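Local coordinates for protein bradavidin 2 (Bradyrhizobium japonicum, PDB 4GGT) that probably binds biotin as a secreted member of the avidin family, folded as an antiparallel beta barrel, at residues A[18-23]-A[107-112]; A[75-80]-A[90-95]. All coordinates share one frame; numbering follows the deposited sequence.

Interaction 1 of 2, residues A[18-23]-A[107-112]; sequences NERGSE and GGDIFT
R20 and D109 form the charged centre of this contact. R20 NH2 lies 2.8 Å from D109 OD1, a salt bridge in which the oxygen is met from above the carboxylate plane, 55° out of it. R20 NE adds a weak hydrogen bond to the same oxygen, and the two planes stand 69° apart, so the guanidinium grips one oxygen and does not pair with both. The other oxygen, D109 OD2, takes a weak bond from N18 ND2 at 3.2 Å. A second carboxylate reaches the strand beside this pair: E19 OE2 accepts I110 N at 2.9 Å through its syn lone pair. That leaves E19 OE2 only 3.3 Å from D109 OD1, a closeness of like charges that R20 would be expected to offset. E19 gets there by bending at chi2 (-87°), which folds its carboxylate back toward the strand. N18 also has an apolar contact, since its CB sits over one face of the F111 ring, 3.9 Å from the centroid.

What positions these groups is the type I turn from N18 to G21, closed by the backbone bond from G21 N to N18 O. N18 OD1 accepts S22 N, just past the turn, at 2.9 Å and, weakly, R20 N within it; this fixes the amide's rotation and leaves ND2 directed at D109. Further out, D109 OD2 has a second partner in the indole of W78, whose ring meets F111 edge-to-face. N18 and D109 both contact biotin when it is bound to this protein. The arrangement therefore belongs to the biotin pocket of the avidin barrel, where the loop joining strands 14-17 and 23-28 packs against strand 103-113.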
loop_
_atom_site.group_PDB
_atom_site.type_symbol
_atom_site.label_atom_id
_atom_site.label_comp_id
_atom_site.label_asym_id
_atom_site.label_seq_id
_atom_site.Cartn_x
_atom_site.Cartn_y
_atom_site.Cartn_z
ATOM N N ASN A 18 4.861 0.066 -7.411
ATOM C CA ASN A 18 4.026 -0.868 -8.175
ATOM C C ASN A 18 3.992 -0.400 -9.623
ATOM O O ASN A 18 4.599 0.611 -9.941
ATOM C CB ASN A 18 2.621 -1.039 -7.554
ATOM C CG ASN A 18 1.778 0.229 -7.601
ATOM O OD1 ASN A 18 2.147 1.189 -8.254
ATOM N ND2 ASN A 18 0.641 0.240 -6.870
ATOM N N GLU A 19 3.288 -1.134 -10.476
ATOM C CA GLU A 19 3.328 -0.863 -11.906
ATOM C C GLU A 19 2.644 0.456 -12.270
ATOM O O GLU A 19 2.946 1.026 -13.323
ATOM C CB GLU A 19 2.803 -2.075 -12.732
ATOM C CG GLU A 19 1.491 -2.708 -12.215
ATOM C CD GLU A 19 1.690 -3.789 -11.125
ATOM O OE1 GLU A 19 1.985 -4.983 -11.458
ATOM O OE2 GLU A 19 1.488 -3.445 -9.941
ATOM N N ARG A 20 1.779 0.968 -11.383
ATOM C CA ARG A 20 1.100 2.265 -11.573
ATOM C C ARG A 20 1.950 3.456 -11.070
ATOM O O ARG A 20 1.525 4.612 -11.190
ATOM C CB ARG A 20 -0.257 2.287 -10.830
ATOM C CG ARG A 20 -1.123 1.030 -10.963
ATOM C CD ARG A 20 -2.297 1.056 -9.979
ATOM N NE ARG A 20 -2.590 -0.262 -9.406
ATOM C CZ ARG A 20 -3.528 -1.110 -9.841
ATOM N NH1 ARG A 20 -4.313 -0.811 -10.881
ATOM N NH2 ARG A 20 -3.682 -2.274 -9.227
ATOM N N GLY A 21 3.108 3.174 -10.461
ATOM C CA GLY A 21 4.001 4.210 -9.944
ATOM C C GLY A 21 3.758 4.699 -8.522
ATOM O O GLY A 21 4.325 5.718 -8.097
ATOM N N SER A 22 2.894 4.004 -7.797
ATOM C CA SER A 22 2.702 4.279 -6.373
ATOM C C SER A 22 3.945 3.851 -5.611
ATOM O O SER A 22 4.630 2.927 -6.038
ATOM C CB SER A 22 1.454 3.561 -5.863
ATOM O OG SER A 22 0.300 4.209 -6.405
ATOM N N GLU A 23 4.253 4.580 -4.541
ATOM C CA GLU A 23 5.481 4.385 -3.775
ATOM C C GLU A 23 5.169 3.861 -2.391
ATOM O O GLU A 23 4.285 4.380 -1.705
ATOM C CB GLU A 23 6.166 5.739 -3.532
ATOM C CG GLU A 23 6.797 6.451 -4.745
ATOM C CD GLU A 23 7.360 7.780 -4.280
ATOM O OE1 GLU A 23 6.565 8.702 -4.011
ATOM O OE2 GLU A 23 8.595 7.889 -4.125
ATOM N N GLY A 107 -8.454 -5.786 -6.768
ATOM C CA GLY A 107 -7.427 -5.749 -7.800
ATOM C C GLY A 107 -6.156 -6.397 -7.331
ATOM O O GLY A 107 -6.139 -7.025 -6.283
ATOM N N GLY A 108 -5.118 -6.315 -8.159
ATOM C CA GLY A 108 -3.807 -6.873 -7.793
ATOM C C GLY A 108 -2.698 -5.875 -8.082
ATOM O O GLY A 108 -2.867 -4.987 -8.914
ATOM N N ASP A 109 -1.575 -5.997 -7.377
ATOM C CA ASP A 109 -0.407 -5.139 -7.621
ATOM C C ASP A 109 0.812 -5.990 -7.407
ATOM O O ASP A 109 0.823 -6.856 -6.531
ATOM C CB ASP A 109 -0.314 -4.016 -6.585
ATOM C CG ASP A 109 -1.052 -2.751 -6.979
ATOM O OD1 ASP A 109 -1.137 -2.447 -8.192
ATOM O OD2 ASP A 109 -1.465 -2.008 -6.045
ATOM N N ILE A 110 1.870 -5.706 -8.156
ATOM C CA ILE A 110 3.192 -6.240 -7.753
ATOM C C ILE A 110 4.090 -5.042 -7.459
ATOM O O ILE A 110 4.321 -4.189 -8.335
ATOM C CB ILE A 110 3.832 -7.164 -8.841
ATOM C CG1 ILE A 110 2.854 -8.268 -9.254
ATOM C CG2 ILE A 110 5.189 -7.712 -8.345
ATOM C CD1 ILE A 110 3.372 -9.172 -10.425
ATOM N N PHE A 111 4.585 -4.968 -6.233
ATOM C CA PHE A 111 5.556 -3.954 -5.865
ATOM C C PHE A 111 6.924 -4.569 -6.107
ATOM O O PHE A 111 7.152 -5.725 -5.775
ATOM C CB PHE A 111 5.416 -3.592 -4.398
ATOM C CG PHE A 111 4.158 -2.842 -4.100
ATOM C CD1 PHE A 111 2.955 -3.523 -3.921
ATOM C CD2 PHE A 111 4.170 -1.445 -4.049
ATOM C CE1 PHE A 111 1.749 -2.822 -3.674
ATOM C CE2 PHE A 111 2.986 -0.707 -3.788
ATOM C CZ PHE A 111 1.772 -1.408 -3.582
ATOM N N THR A 112 7.812 -3.776 -6.675
ATOM C CA THR A 112 9.175 -4.216 -6.938
ATOM C C THR A 112 10.095 -3.350 -6.119
ATOM O O THR A 112 9.903 -2.128 -6.054
ATOM C CB THR A 112 9.480 -4.040 -8.431
ATOM O OG1 THR A 112 8.664 -4.965 -9.155
ATOM C CG2 THR A 112 10.938 -4.375 -8.727
#

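Interaction 2 of 2, residues A[75-80]-A[90-95]; sequences FTRWVG and SWTLFY
W91 CG lies between its own backbone N and carbonyl carbon (chi1 52°), whereas W78 has CG beside its backbone N and anti to the carbonyl carbon (chi1 -75°). With these torsions W91 CB comes over one face of the W78 indole, 3.9 Å from the centroid of the five-membered ring, a CH-pi contact. The two five-membered rings then meet obliquely, their planes 57° apart. T76 CG2 covers the same W78 ring within its own strand, and T76 OG1 abuts L93 CD1 at 3.2 Å.

R77, T92, V79 and S90 occupy the other face of the sheet. Bends at chi2 and chi3 curl R77 back over V79, whose CG1 lies 3.7 Å above the guanidinium plane. Two waters extend its reach: one, 2.8 Å from R77 NH2, also bonds T92 OG1, and the other links R77 NH1, weakly, to S90 OG. At the far end F94 CB lies over the F75 ring.

Six backbone hydrogen bonds hold the antiparallel ladder, with R77 N to T92 O at 3.0 Å. The chemistry thus sets W78 and W91 on the face toward the biotin site, where W78 NE1 bonds the biotin contact D109, while the other face combines water-bridged polar groups with the F75–F94 CH-pi contact.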
loop_
_atom_site.group_PDB
_atom_site.type_symbol
_atom_site.label_atom_id
_atom_site.label_comp_id
_atom_site.label_asym_id
_atom_site.label_seq_id
_atom_site.Cartn_x
_atom_site.Cartn_y
_atom_site.Cartn_z
ATOM N N PHE A 75 -9.844 3.957 1.892
ATOM C CA PHE A 75 -8.663 3.212 2.297
ATOM C C PHE A 75 -8.508 1.975 1.462
ATOM O O PHE A 75 -9.477 1.438 0.901
ATOM C CB PHE A 75 -8.668 2.904 3.805
ATOM C CG PHE A 75 -9.787 2.020 4.234
ATOM C CD1 PHE A 75 -9.671 0.640 4.100
ATOM C CD2 PHE A 75 -10.961 2.563 4.782
ATOM C CE1 PHE A 75 -10.715 -0.207 4.478
ATOM C CE2 PHE A 75 -12.004 1.714 5.204
ATOM C CZ PHE A 75 -11.873 0.336 5.057
ATOM N N THR A 76 -7.269 1.520 1.362
ATOM C CA THR A 76 -6.957 0.274 0.646
ATOM C C THR A 76 -6.183 -0.660 1.561
ATOM O O THR A 76 -5.330 -0.201 2.307
ATOM C CB THR A 76 -6.147 0.610 -0.579
ATOM O OG1 THR A 76 -6.913 1.534 -1.350
ATOM C CG2 THR A 76 -5.820 -0.643 -1.433
ATOM N N ARG A 77 -6.480 -1.953 1.470
ATOM C CA ARG A 77 -5.723 -2.952 2.202
ATOM C C ARG A 77 -5.088 -3.841 1.165
ATOM O O ARG A 77 -5.818 -4.403 0.309
ATOM C CB ARG A 77 -6.641 -3.784 3.082
ATOM C CG ARG A 77 -5.857 -4.788 3.971
ATOM C CD ARG A 77 -5.613 -6.135 3.257
ATOM N NE ARG A 77 -6.757 -7.061 3.242
ATOM C CZ ARG A 77 -7.454 -7.429 2.170
ATOM N NH1 ARG A 77 -7.255 -6.909 0.942
ATOM N NH2 ARG A 77 -8.422 -8.302 2.338
ATOM N N TRP A 78 -3.774 -4.042 1.309
ATOM C CA TRP A 78 -3.047 -4.984 0.437
ATOM C C TRP A 78 -2.673 -6.201 1.286
ATOM O O TRP A 78 -2.296 -6.063 2.457
ATOM C CB TRP A 78 -1.750 -4.347 -0.048
ATOM C CG TRP A 78 -1.858 -3.299 -1.117
ATOM C CD1 TRP A 78 -1.628 -3.467 -2.449
ATOM C CD2 TRP A 78 -2.126 -1.905 -0.918
ATOM N NE1 TRP A 78 -1.777 -2.269 -3.126
ATOM C CE2 TRP A 78 -2.085 -1.286 -2.206
ATOM C CE3 TRP A 78 -2.410 -1.120 0.211
ATOM C CZ2 TRP A 78 -2.316 0.089 -2.383
ATOM C CZ3 TRP A 78 -2.649 0.243 0.053
ATOM C CH2 TRP A 78 -2.600 0.842 -1.260
ATOM N N VAL A 79 -2.772 -7.395 0.694
ATOM C CA VAL A 79 -2.324 -8.595 1.344
ATOM C C VAL A 79 -1.483 -9.359 0.292
ATOM O O VAL A 79 -1.825 -9.362 -0.893
ATOM C CB VAL A 79 -3.499 -9.430 1.941
ATOM C CG1 VAL A 79 -4.648 -9.604 0.918
ATOM C CG2 VAL A 79 -2.982 -10.748 2.504
ATOM N N GLY A 80 -0.362 -9.911 0.716
ATOM C CA GLY A 80 0.532 -10.585 -0.226
ATOM C C GLY A 80 1.702 -11.260 0.445
ATOM O O GLY A 80 1.621 -11.709 1.603
ATOM N N SER A 90 -2.750 -8.744 -3.483
ATOM C CA SER A 90 -4.104 -8.415 -3.949
ATOM C C SER A 90 -4.585 -7.246 -3.087
ATOM O O SER A 90 -4.133 -7.091 -1.966
ATOM C CB SER A 90 -5.073 -9.581 -3.803
ATOM O OG SER A 90 -5.151 -10.058 -2.452
ATOM N N TRP A 91 -5.468 -6.406 -3.613
ATOM C CA TRP A 91 -5.968 -5.333 -2.752
ATOM C C TRP A 91 -7.466 -5.153 -2.828
ATOM O O TRP A 91 -8.091 -5.603 -3.779
ATOM C CB TRP A 91 -5.246 -4.019 -3.032
ATOM C CG TRP A 91 -5.254 -3.651 -4.473
ATOM C CD1 TRP A 91 -4.241 -3.836 -5.361
ATOM C CD2 TRP A 91 -6.343 -3.047 -5.208
ATOM N NE1 TRP A 91 -4.613 -3.352 -6.592
ATOM C CE2 TRP A 91 -5.898 -2.883 -6.533
ATOM C CE3 TRP A 91 -7.636 -2.603 -4.863
ATOM C CZ2 TRP A 91 -6.699 -2.297 -7.534
ATOM C CZ3 TRP A 91 -8.447 -2.048 -5.855
ATOM C CH2 TRP A 91 -7.973 -1.887 -7.178
ATOM N N THR A 92 -8.020 -4.493 -1.814
ATOM C CA THR A 92 -9.445 -4.183 -1.756
ATOM C C THR A 92 -9.466 -2.712 -1.328
ATOM O O THR A 92 -8.804 -2.354 -0.357
ATOM C CB THR A 92 -10.152 -5.060 -0.715
ATOM O OG1 THR A 92 -10.059 -6.442 -1.102
ATOM C CG2 THR A 92 -11.648 -4.671 -0.550
ATOM N N LEU A 93 -10.159 -1.884 -2.119
ATOM C CA LEU A 93 -10.308 -0.438 -1.897
ATOM C C LEU A 93 -11.751 -0.222 -1.445
ATOM O O LEU A 93 -12.686 -0.759 -2.045
ATOM C CB LEU A 93 -10.082 0.318 -3.212
ATOM C CG LEU A 93 -10.633 1.748 -3.283
ATOM C CD1 LEU A 93 -9.776 2.654 -2.395
ATOM C CD2 LEU A 93 -10.710 2.266 -4.738
ATOM N N PHE A 94 -11.925 0.545 -0.380
ATOM C CA PHE A 94 -13.259 1.006 0.019
ATOM C C PHE A 94 -13.303 2.509 -0.068
ATOM O O PHE A 94 -12.398 3.180 0.390
ATOM C CB PHE A 94 -13.596 0.533 1.426
ATOM C CG PHE A 94 -14.421 -0.731 1.443
ATOM C CD1 PHE A 94 -13.809 -1.979 1.407
ATOM C CD2 PHE A 94 -15.807 -0.663 1.393
ATOM C CE1 PHE A 94 -14.567 -3.148 1.387
ATOM C CE2 PHE A 94 -16.585 -1.826 1.378
ATOM C CZ PHE A 94 -15.953 -3.074 1.391
ATOM N N TYR A 95 -14.330 3.041 -0.722
ATOM C CA TYR A 95 -14.425 4.480 -0.920
ATOM C C TYR A 95 -15.881 4.866 -0.999
ATOM O O TYR A 95 -16.752 4.011 -0.894
ATOM C CB TYR A 95 -13.663 4.928 -2.182
ATOM C CG TYR A 95 -14.207 4.411 -3.505
ATOM C CD1 TYR A 95 -14.256 3.050 -3.783
ATOM C CD2 TYR A 95 -14.628 5.305 -4.502
ATOM C CE1 TYR A 95 -14.729 2.578 -5.000
ATOM C CE2 TYR A 95 -15.103 4.843 -5.724
ATOM C CZ TYR A 95 -15.152 3.477 -5.959
ATOM O OH TYR A 95 -15.620 2.990 -7.160
HETATM O O HOH W 1 -7.208 -8.762 -1.039
HETATM O O HOH W 2 -10.611 -8.504 0.571
#

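The two contacts meet through strand 103-113, which neighbours strand 86-95 in the barrel; their centres are 12 Å apart. Two hydrogen bonds join them: G107 O to W91 N at 2.8 Å continues the sheet, and D109 OD2 to W78 NE1 at 2.9 Å links the indole of interaction 2 to the carboxylate of interaction 1. R20 NH2 lies 3.0 Å from W91 NE1. W78 is tied to the biotin contact D109 and, as with the pocket tryptophans of other avidins, may line the site. L93 extends interaction 2 to another part of the site, its side chain about 4 Å from that of the biotin contact S74. No biotin is bound in this chain.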